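Local coordinates for sugar ABC transporter substrate-binding protein, BlMnBP1 (Bifidobacterium animalis subsp. lactis ATCC 27673, PDB 6I5R), which binds mannobiose as the extracellular substrate-binding protein of an ABC transporter and probably delivers manno-oligosaccharides to it for uptake, at residues Gln412-Asp417 with Asp426-Glu431; Glu227-Asp232 with Leu401-Gly406. All blocks are in the same frame, centred on the assembly; numbering follows the deposited sequence.

Contact 1 of 2, residues Gln412-Asp417 with Asp426-Glu431; sequences QDIVVD and DQIMDE. With ZN (zinc ion), chain E.
Ile414 and Ile428 are the closest pair by backbone, their CA atoms 7.4 Å apart, where helix 409-420 and helix 425-443 pass in nearly antiparallel directions, at 150° and with 11.1 Å between the axes of the short segments. The helices form an alpha-alpha hairpin, joined by a few residues of loop, and the contact lies near the turn. Ile428 is the wedge: its CG1 lies anti to its own carbonyl carbon (chi1 -61°), and the extended branch carries CD1 over the backbone of the other helix, 4.2 Å from Ile414 CA. The shorter branch, CG2, rests at 4.3 Å from Ile414 CG1. A beta-branched residue suits this place because its two arms reach different parts of the facing helix. Alongside, the flexible Met429 bends CE to within 4.4 Å of Ile414 CD1, and Tyr244 of helix 239-252 touches both of these residues.

At one margin the apolar packing gives way to charge. The Asp417 side chain crosses that of Ile428, with OD2 at 3.6 Å from Ile428 CG1, a van der Waals contact. The polar partner of that oxygen is Arg423 in the connecting loop, whose guanidinium also forms salt bridges with Asp413 and Glu431. One arginine thus gathers carboxylates from both helices, which would probably ease the repulsion among them. Glu431, extended beyond CG, carries its carboxylate to a zinc ion, which it grips unevenly: OE2 binds at 2.0 Å and OE1 at 2.6 Å, while a water coordinates the same zinc.

Contact 2 of 2, residues Glu227-Asp232 with Leu401-Gly406; sequences EPFKKD and LGINNG
Phe229 meets Leu401 and Ile403 with the far end of its ring, while the two aliphatic side chains approach from the opposite direction. Leu401 reaches the ring with one methyl: CD1 lies 3.6 Å from Phe229 CE2 and 4.0 Å from Phe229 CZ. Ile403 uses the end of its longer branch, CD1, at 3.7 Å from Phe229 CZ and 3.9 Å from Phe229 CE1. The two methyls therefore share the CZ corner. With chi1 at -52° the ring swings out beside the backbone N, anti to the carbonyl carbon, and this turns CZ toward Leu401 and Ile403.

Turns present these side chains. Phe229 occupies the third position of a type I beta turn, Glu227 to Lys230, and the preceding Pro228 lays CG over one ring face, 3.8 Å above its plane and toward the rim. Across the contact, Ile403 is the second residue of a type II turn closed by Asn405 N to Gly402 O at 3.3 Å; Asn404 suits the third position, where phi is positive.

Farther out, Trp432 and Trp436 of helix 425-443 pack edge-to-face with Phe229, whose backbone N is hydrogen-bonded to Asn433. Ile403 N is held likewise by Asn396. A serine in place of Phe229 would probably leave a gap before the Leu401 and Ile403 methyls and deprive both tryptophans of their aromatic partner. This is plain packing of the 217-224/239-252 loop on the 391-399/409-420 loop, beside helix 425-443; its carbon-on-carbon chemistry implies that fit and burial, rather than directional bonds, join them.

From the N terminus, the chain first lays down 227-232, between helices 217-224 and 239-252. It then runs through 168 residues that hold both helices and strands before 401-406 closes contact 2 as a long-range tie. Contact 1 follows in series, neither nested nor crossed: helix 409-420 leads off, and after only eight intervening residues 426-431 folds back on 412-417. The centres of the contacts are about 12 Å apart, on the same side of the chain's centre. They meet directly where Met429 CB packs against Phe229 O at 3.6 Å. Contact 2 thus ties the loop before helix 239-252 to the loop before helix 409-420, while contact 1 joins the two final helices.

Contact 1 of 2, residues Gln412-Asp417 with Asp426-Glu431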
ATOM      1  N   GLN A 412     -15.858  -2.635   3.990  1.00 16.39           N
ATOM      2  CA  GLN A 412     -16.817  -3.713   3.817  1.00 19.11           C
ATOM      3  C   GLN A 412     -18.225  -3.221   4.135  1.00 16.95           C
ATOM      4  O   GLN A 412     -19.178  -3.570   3.438  1.00 20.16           O
ATOM      5  CB  GLN A 412     -16.414  -4.916   4.680  1.00 16.39           C
ATOM      6  CG  GLN A 412     -15.190  -5.633   4.121  1.00 16.39           C
ATOM      7  CD  GLN A 412     -14.626  -6.718   5.024  1.00 21.49           C
ATOM      8  OE1 GLN A 412     -14.800  -6.681   6.244  1.00 16.39           O
ATOM      9  NE2 GLN A 412     -13.932  -7.689   4.417  1.00 16.39           N
ATOM     10  N   ASP A 413     -18.358  -2.353   5.146  1.00 16.39           N
ATOM     11  CA  ASP A 413     -19.666  -1.823   5.500  1.00 16.39           C
ATOM     12  C   ASP A 413     -20.228  -0.968   4.374  1.00 16.39           C
ATOM     13  O   ASP A 413     -21.429  -1.013   4.091  1.00 16.39           O
ATOM     14  CB  ASP A 413     -19.577  -1.015   6.795  1.00 16.39           C
ATOM     15  CG  ASP A 413     -20.940  -0.631   7.336  1.00 21.89           C
ATOM     16  OD1 ASP A 413     -21.794  -1.531   7.388  1.00 16.39           O
ATOM     17  OD2 ASP A 413     -21.122   0.556   7.741  1.00 20.45           O
ATOM     18  N   ILE A 414     -19.373  -0.211   3.685  1.00 16.39           N
ATOM     19  CA  ILE A 414     -19.843   0.520   2.513  1.00 16.39           C
ATOM     20  C   ILE A 414     -20.476  -0.447   1.516  1.00 16.39           C
ATOM     21  O   ILE A 414     -21.575  -0.210   0.999  1.00 16.39           O
ATOM     22  CB  ILE A 414     -18.701   1.319   1.860  1.00 16.39           C
ATOM     23  CG1 ILE A 414     -18.202   2.408   2.804  1.00 16.39           C
ATOM     24  CG2 ILE A 414     -19.194   1.950   0.559  1.00 17.80           C
ATOM     25  CD1 ILE A 414     -17.007   3.189   2.312  1.00 16.50           C
ATOM     26  N   VAL A 415     -19.775  -1.536   1.216  1.00 16.39           N
ATOM     27  CA  VAL A 415     -20.286  -2.516   0.257  1.00 16.39           C
ATOM     28  C   VAL A 415     -21.600  -3.099   0.752  1.00 17.65           C
ATOM     29  O   VAL A 415     -22.565  -3.250  -0.003  1.00 16.39           O
ATOM     30  CB  VAL A 415     -19.242  -3.624   0.019  1.00 16.39           C
ATOM     31  CG1 VAL A 415     -19.817  -4.767  -0.851  1.00 16.39           C
ATOM     32  CG2 VAL A 415     -17.983  -3.054  -0.600  1.00 16.39           C
ATOM     33  N   VAL A 416     -21.641  -3.465   2.028  1.00 16.39           N
ATOM     34  CA  VAL A 416     -22.843  -4.072   2.588  1.00 16.39           C
ATOM     35  C   VAL A 416     -24.001  -3.092   2.498  1.00 16.39           C
ATOM     36  O   VAL A 416     -25.113  -3.454   2.109  1.00 20.21           O
ATOM     37  CB  VAL A 416     -22.613  -4.499   4.052  1.00 20.14           C
ATOM     38  CG1 VAL A 416     -23.915  -4.871   4.666  1.00 17.85           C
ATOM     39  CG2 VAL A 416     -21.649  -5.649   4.161  1.00 16.39           C
ATOM     40  N   ASP A 417     -23.760  -1.836   2.906  1.00 16.39           N
ATOM     41  CA  ASP A 417     -24.837  -0.850   2.984  1.00 16.39           C
ATOM     42  C   ASP A 417     -25.337  -0.498   1.596  1.00 16.39           C
ATOM     43  O   ASP A 417     -26.552  -0.355   1.374  1.00 17.30           O
ATOM     44  CB  ASP A 417     -24.364   0.416   3.729  1.00 19.71           C
ATOM     45  CG  ASP A 417     -24.149   0.186   5.198  1.00 17.62           C
ATOM     46  OD1 ASP A 417     -24.323  -0.960   5.633  1.00 20.28           O
ATOM     47  OD2 ASP A 417     -23.766   1.131   5.914  1.00 16.39           O
ATOM     48  N   ASP A 426     -23.950   9.377   1.992  1.00 16.39           N
ATOM     49  CA  ASP A 426     -23.926  10.548   2.856  1.00 17.63           C
ATOM     50  C   ASP A 426     -24.014  10.133   4.312  1.00 18.32           C
ATOM     51  O   ASP A 426     -23.315  10.670   5.181  1.00 16.39           O
ATOM     52  CB  ASP A 426     -25.098  11.478   2.546  1.00 19.40           C
ATOM     53  CG  ASP A 426     -24.901  12.284   1.290  1.00 27.13           C
ATOM     54  OD1 ASP A 426     -23.788  12.323   0.763  1.00 22.54           O
ATOM     55  OD2 ASP A 426     -25.907  12.909   0.853  1.00 32.42           O
ATOM     56  N   GLN A 427     -24.931   9.209   4.599  1.00 16.39           N
ATOM     57  CA  GLN A 427     -25.159   8.765   5.956  1.00 16.39           C
ATOM     58  C   GLN A 427     -23.949   8.031   6.501  1.00 20.17           C
ATOM     59  O   GLN A 427     -23.594   8.199   7.671  1.00 16.39           O
ATOM     60  CB  GLN A 427     -26.388   7.878   5.989  1.00 17.53           C
ATOM     61  CG  GLN A 427     -27.675   8.618   5.740  1.00 19.81           C
ATOM     62  CD  GLN A 427     -28.862   7.667   5.740  1.00 21.55           C
ATOM     63  OE1 GLN A 427     -28.979   6.795   4.893  1.00 16.39           O
ATOM     64  NE2 GLN A 427     -29.695   7.778   6.761  1.00 29.92           N
ATOM     65  N   ILE A 428     -23.310   7.211   5.673  1.00 16.39           N
ATOM     66  CA  ILE A 428     -22.101   6.530   6.115  1.00 16.71           C
ATOM     67  C   ILE A 428     -21.008   7.544   6.400  1.00 16.42           C
ATOM     68  O   ILE A 428     -20.341   7.479   7.437  1.00 16.39           O
ATOM     69  CB  ILE A 428     -21.645   5.492   5.073  1.00 16.39           C
ATOM     70  CG1 ILE A 428     -22.699   4.427   4.846  1.00 16.39           C
ATOM     71  CG2 ILE A 428     -20.361   4.836   5.548  1.00 16.39           C
ATOM     72  CD1 ILE A 428     -22.488   3.605   3.559  1.00 17.92           C
ATOM     73  N   MET A 429     -20.820   8.514   5.499  1.00 16.39           N
ATOM     74  CA  MET A 429     -19.768   9.491   5.713  1.00 16.39           C
ATOM     75  C   MET A 429     -20.064  10.356   6.931  1.00 16.39           C
ATOM     76  O   MET A 429     -19.147  10.740   7.654  1.00 16.39           O
ATOM     77  CB  MET A 429     -19.593  10.337   4.469  1.00 16.79           C
ATOM     78  CG  MET A 429     -19.124   9.527   3.270  1.00 16.39           C
ATOM     79  SD  MET A 429     -17.445   8.868   3.383  1.00 16.39           S
ATOM     80  CE  MET A 429     -17.745   7.182   3.873  1.00 16.39           C
ATOM     81  N   ASP A 430     -21.343  10.642   7.189  1.00 16.39           N
ATOM     82  CA  ASP A 430     -21.714  11.391   8.380  1.00 16.39           C
ATOM     83  C   ASP A 430     -21.359  10.625   9.645  1.00 17.17           C
ATOM     84  O   ASP A 430     -20.860  11.221  10.603  1.00 16.39           O
ATOM     85  CB  ASP A 430     -23.211  11.727   8.366  1.00 16.39           C
ATOM     86  CG  ASP A 430     -23.623  12.601   9.530  1.00 23.40           C
ATOM     87  OD1 ASP A 430     -22.963  13.641   9.776  1.00 23.41           O
ATOM     88  OD2 ASP A 430     -24.620  12.251  10.178  1.00 17.15           O
ATOM     89  N   GLU A 431     -21.605   9.309   9.674  1.00 16.39           N
ATOM     90  CA  GLU A 431     -21.186   8.514  10.834  1.00 16.39           C
ATOM     91  C   GLU A 431     -19.684   8.634  11.068  1.00 16.39           C
ATOM     92  O   GLU A 431     -19.233   8.879  12.193  1.00 16.39           O
ATOM     93  CB  GLU A 431     -21.575   7.042  10.670  1.00 17.21           C
ATOM     94  CG  GLU A 431     -21.396   6.235  11.969  1.00 23.41           C
ATOM     95  CD  GLU A 431     -21.345   4.722  11.772  1.00 19.27           C
ATOM     96  OE1 GLU A 431     -21.396   4.184  10.635  1.00 17.93           O
ATOM     97  OE2 GLU A 431     -21.254   4.025  12.798  1.00 16.39           O
TER
HETATM   98 ZN    ZN E 505     -20.499   2.281  12.243  1.00 20.09          ZN
HETATM   99  O   HOH W   1     -19.996   1.418  14.080  1.00 20.06           O

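Contact 2 of 2, residues Glu227-Asp232 with Leu401-Gly406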
ATOM      1  N   GLU A 227     -14.470  17.224   9.892  1.00 16.39           N
ATOM      2  CA  GLU A 227     -15.359  16.414   9.055  1.00 16.39           C
ATOM      3  C   GLU A 227     -14.770  16.257   7.655  1.00 21.15           C
ATOM      4  O   GLU A 227     -15.315  16.762   6.654  1.00 16.39           O
ATOM      5  CB  GLU A 227     -16.762  17.015   9.006  1.00 22.63           C
ATOM      6  CG  GLU A 227     -17.484  17.060  10.328  1.00 18.49           C
ATOM      7  CD  GLU A 227     -18.978  17.342  10.151  1.00 28.08           C
ATOM      8  OE1 GLU A 227     -19.359  18.515   9.868  1.00 33.76           O
ATOM      9  OE2 GLU A 227     -19.771  16.379  10.251  1.00 32.11           O
ATOM     10  N   PRO A 228     -13.685  15.484   7.536  1.00 16.39           N
ATOM     11  CA  PRO A 228     -13.002  15.358   6.238  1.00 18.96           C
ATOM     12  C   PRO A 228     -13.713  14.474   5.231  1.00 18.07           C
ATOM     13  O   PRO A 228     -13.322  14.471   4.059  1.00 16.39           O
ATOM     14  CB  PRO A 228     -11.643  14.757   6.609  1.00 16.39           C
ATOM     15  CG  PRO A 228     -11.929  13.953   7.890  1.00 19.28           C
ATOM     16  CD  PRO A 228     -13.003  14.745   8.621  1.00 16.39           C
ATOM     17  N   PHE A 229     -14.719  13.724   5.643  1.00 16.39           N
ATOM     18  CA  PHE A 229     -15.407  12.810   4.753  1.00 18.88           C
ATOM     19  C   PHE A 229     -16.652  13.420   4.132  1.00 19.99           C
ATOM     20  O   PHE A 229     -17.280  12.769   3.294  1.00 16.39           O
ATOM     21  CB  PHE A 229     -15.727  11.540   5.523  1.00 16.39           C
ATOM     22  CG  PHE A 229     -14.519  10.972   6.198  1.00 16.39           C
ATOM     23  CD1 PHE A 229     -13.442  10.513   5.446  1.00 17.81           C
ATOM     24  CD2 PHE A 229     -14.428  10.934   7.574  1.00 16.54           C
ATOM     25  CE1 PHE A 229     -12.302   9.980   6.083  1.00 20.43           C
ATOM     26  CE2 PHE A 229     -13.306  10.429   8.193  1.00 18.61           C
ATOM     27  CZ  PHE A 229     -12.248   9.948   7.456  1.00 19.38           C
ATOM     28  N   LYS A 230     -16.950  14.673   4.467  1.00 16.94           N
ATOM     29  CA  LYS A 230     -18.057  15.373   3.857  1.00 20.85           C
ATOM     30  C   LYS A 230     -17.777  15.662   2.387  1.00 21.54           C
ATOM     31  O   LYS A 230     -16.632  15.819   1.959  1.00 16.39           O
ATOM     32  CB  LYS A 230     -18.344  16.691   4.599  1.00 17.04           C
ATOM     33  CG  LYS A 230     -17.324  17.792   4.410  1.00 21.81           C
ATOM     34  CD  LYS A 230     -17.733  19.070   5.192  1.00 23.89           C
ATOM     35  CE  LYS A 230     -19.085  19.670   4.683  1.00 24.93           C
ATOM     36  NZ  LYS A 230     -18.971  20.319   3.356  1.00 27.76           N
ATOM     37  N   LYS A 231     -18.855  15.758   1.618  1.00 19.94           N
ATOM     38  CA  LYS A 231     -18.746  16.194   0.238  1.00 16.39           C
ATOM     39  C   LYS A 231     -18.154  17.593   0.185  1.00 19.59           C
ATOM     40  O   LYS A 231     -18.518  18.467   0.980  1.00 16.39           O
ATOM     41  CB  LYS A 231     -20.131  16.182  -0.419  1.00 17.41           C
ATOM     42  CG  LYS A 231     -20.153  16.587  -1.889  1.00 19.62           C
ATOM     43  CD  LYS A 231     -21.584  16.851  -2.388  1.00 21.51           C
ATOM     44  CE  LYS A 231     -22.504  15.626  -2.359  1.00 23.82           C
ATOM     45  NZ  LYS A 231     -23.892  16.056  -2.815  1.00 22.70           N
ATOM     46  N   ASP A 232     -17.254  17.800  -0.772  1.00 16.39           N
ATOM     47  CA  ASP A 232     -16.644  19.107  -0.998  1.00 16.39           C
ATOM     48  C   ASP A 232     -17.610  19.920  -1.865  1.00 18.83           C
ATOM     49  O   ASP A 232     -17.866  19.564  -3.013  1.00 16.39           O
ATOM     50  CB  ASP A 232     -15.278  18.970  -1.669  1.00 18.62           C
ATOM     51  CG  ASP A 232     -14.599  20.309  -1.856  1.00 21.98           C
ATOM     52  OD1 ASP A 232     -14.161  20.898  -0.845  1.00 30.20           O
ATOM     53  OD2 ASP A 232     -14.555  20.800  -2.999  1.00 26.68           O
ATOM     54  N   LEU A 401     -11.268   4.696  13.156  1.00 22.32           N
ATOM     55  CA  LEU A 401     -11.483   4.602  11.718  1.00 16.39           C
ATOM     56  C   LEU A 401     -10.310   3.983  10.983  1.00 22.02           C
ATOM     57  O   LEU A 401     -10.492   3.449   9.880  1.00 16.39           O
ATOM     58  CB  LEU A 401     -11.731   5.985  11.127  1.00 20.40           C
ATOM     59  CG  LEU A 401     -13.025   6.649  11.552  1.00 19.18           C
ATOM     60  CD1 LEU A 401     -13.203   7.920  10.751  1.00 18.61           C
ATOM     61  CD2 LEU A 401     -14.181   5.764  11.285  1.00 19.00           C
ATOM     62  N   GLY A 402      -9.110   4.070  11.548  1.00 16.39           N
ATOM     63  CA  GLY A 402      -8.000   3.346  10.964  1.00 22.48           C
ATOM     64  C   GLY A 402      -7.829   3.664   9.495  1.00 16.39           C
ATOM     65  O   GLY A 402      -7.730   2.755   8.657  1.00 17.66           O
ATOM     66  N   ILE A 403      -7.783   4.957   9.193  1.00 17.68           N
ATOM     67  CA  ILE A 403      -7.579   5.431   7.830  1.00 16.39           C
ATOM     68  C   ILE A 403      -6.184   5.052   7.362  1.00 22.07           C
ATOM     69  O   ILE A 403      -5.185   5.516   7.926  1.00 22.19           O
ATOM     70  CB  ILE A 403      -7.785   6.948   7.745  1.00 16.39           C
ATOM     71  CG1 ILE A 403      -9.230   7.286   8.126  1.00 20.08           C
ATOM     72  CG2 ILE A 403      -7.389   7.459   6.367  1.00 16.77           C
ATOM     73  CD1 ILE A 403     -10.268   6.810   7.113  1.00 18.60           C
ATOM     74  N   ASN A 404      -6.116   4.238   6.307  1.00 16.39           N
ATOM     75  CA  ASN A 404      -4.847   3.811   5.712  1.00 21.39           C
ATOM     76  C   ASN A 404      -3.966   3.098   6.740  1.00 25.00           C
ATOM     77  O   ASN A 404      -2.736   3.119   6.638  1.00 24.73           O
ATOM     78  CB  ASN A 404      -4.121   5.009   5.081  1.00 22.66           C
ATOM     79  CG  ASN A 404      -3.311   4.625   3.859  1.00 22.22           C
ATOM     80  OD1 ASN A 404      -3.727   3.781   3.055  1.00 22.17           O
ATOM     81  ND2 ASN A 404      -2.134   5.231   3.721  1.00 24.45           N
ATOM     82  N   ASN A 405      -4.591   2.447   7.723  1.00 18.80           N
ATOM     83  CA  ASN A 405      -3.870   1.832   8.832  1.00 24.75           C
ATOM     84  C   ASN A 405      -4.632   0.599   9.310  1.00 25.18           C
ATOM     85  O   ASN A 405      -4.895   0.425  10.499  1.00 34.36           O
ATOM     86  CB  ASN A 405      -3.662   2.833   9.966  1.00 24.32           C
ATOM     87  CG  ASN A 405      -2.642   2.354  10.986  1.00 25.55           C
ATOM     88  OD1 ASN A 405      -2.962   2.182  12.170  1.00 32.32           O
ATOM     89  ND2 ASN A 405      -1.391   2.133  10.534  1.00 32.52           N
ATOM     90  N   GLY A 406      -5.045  -0.254   8.371  1.00 25.84           N
ATOM     91  CA  GLY A 406      -5.487  -1.593   8.692  1.00 25.23           C
ATOM     92  C   GLY A 406      -6.983  -1.855   8.640  1.00 21.12           C
ATOM     93  O   GLY A 406      -7.375  -3.027   8.555  1.00 30.83           O
TER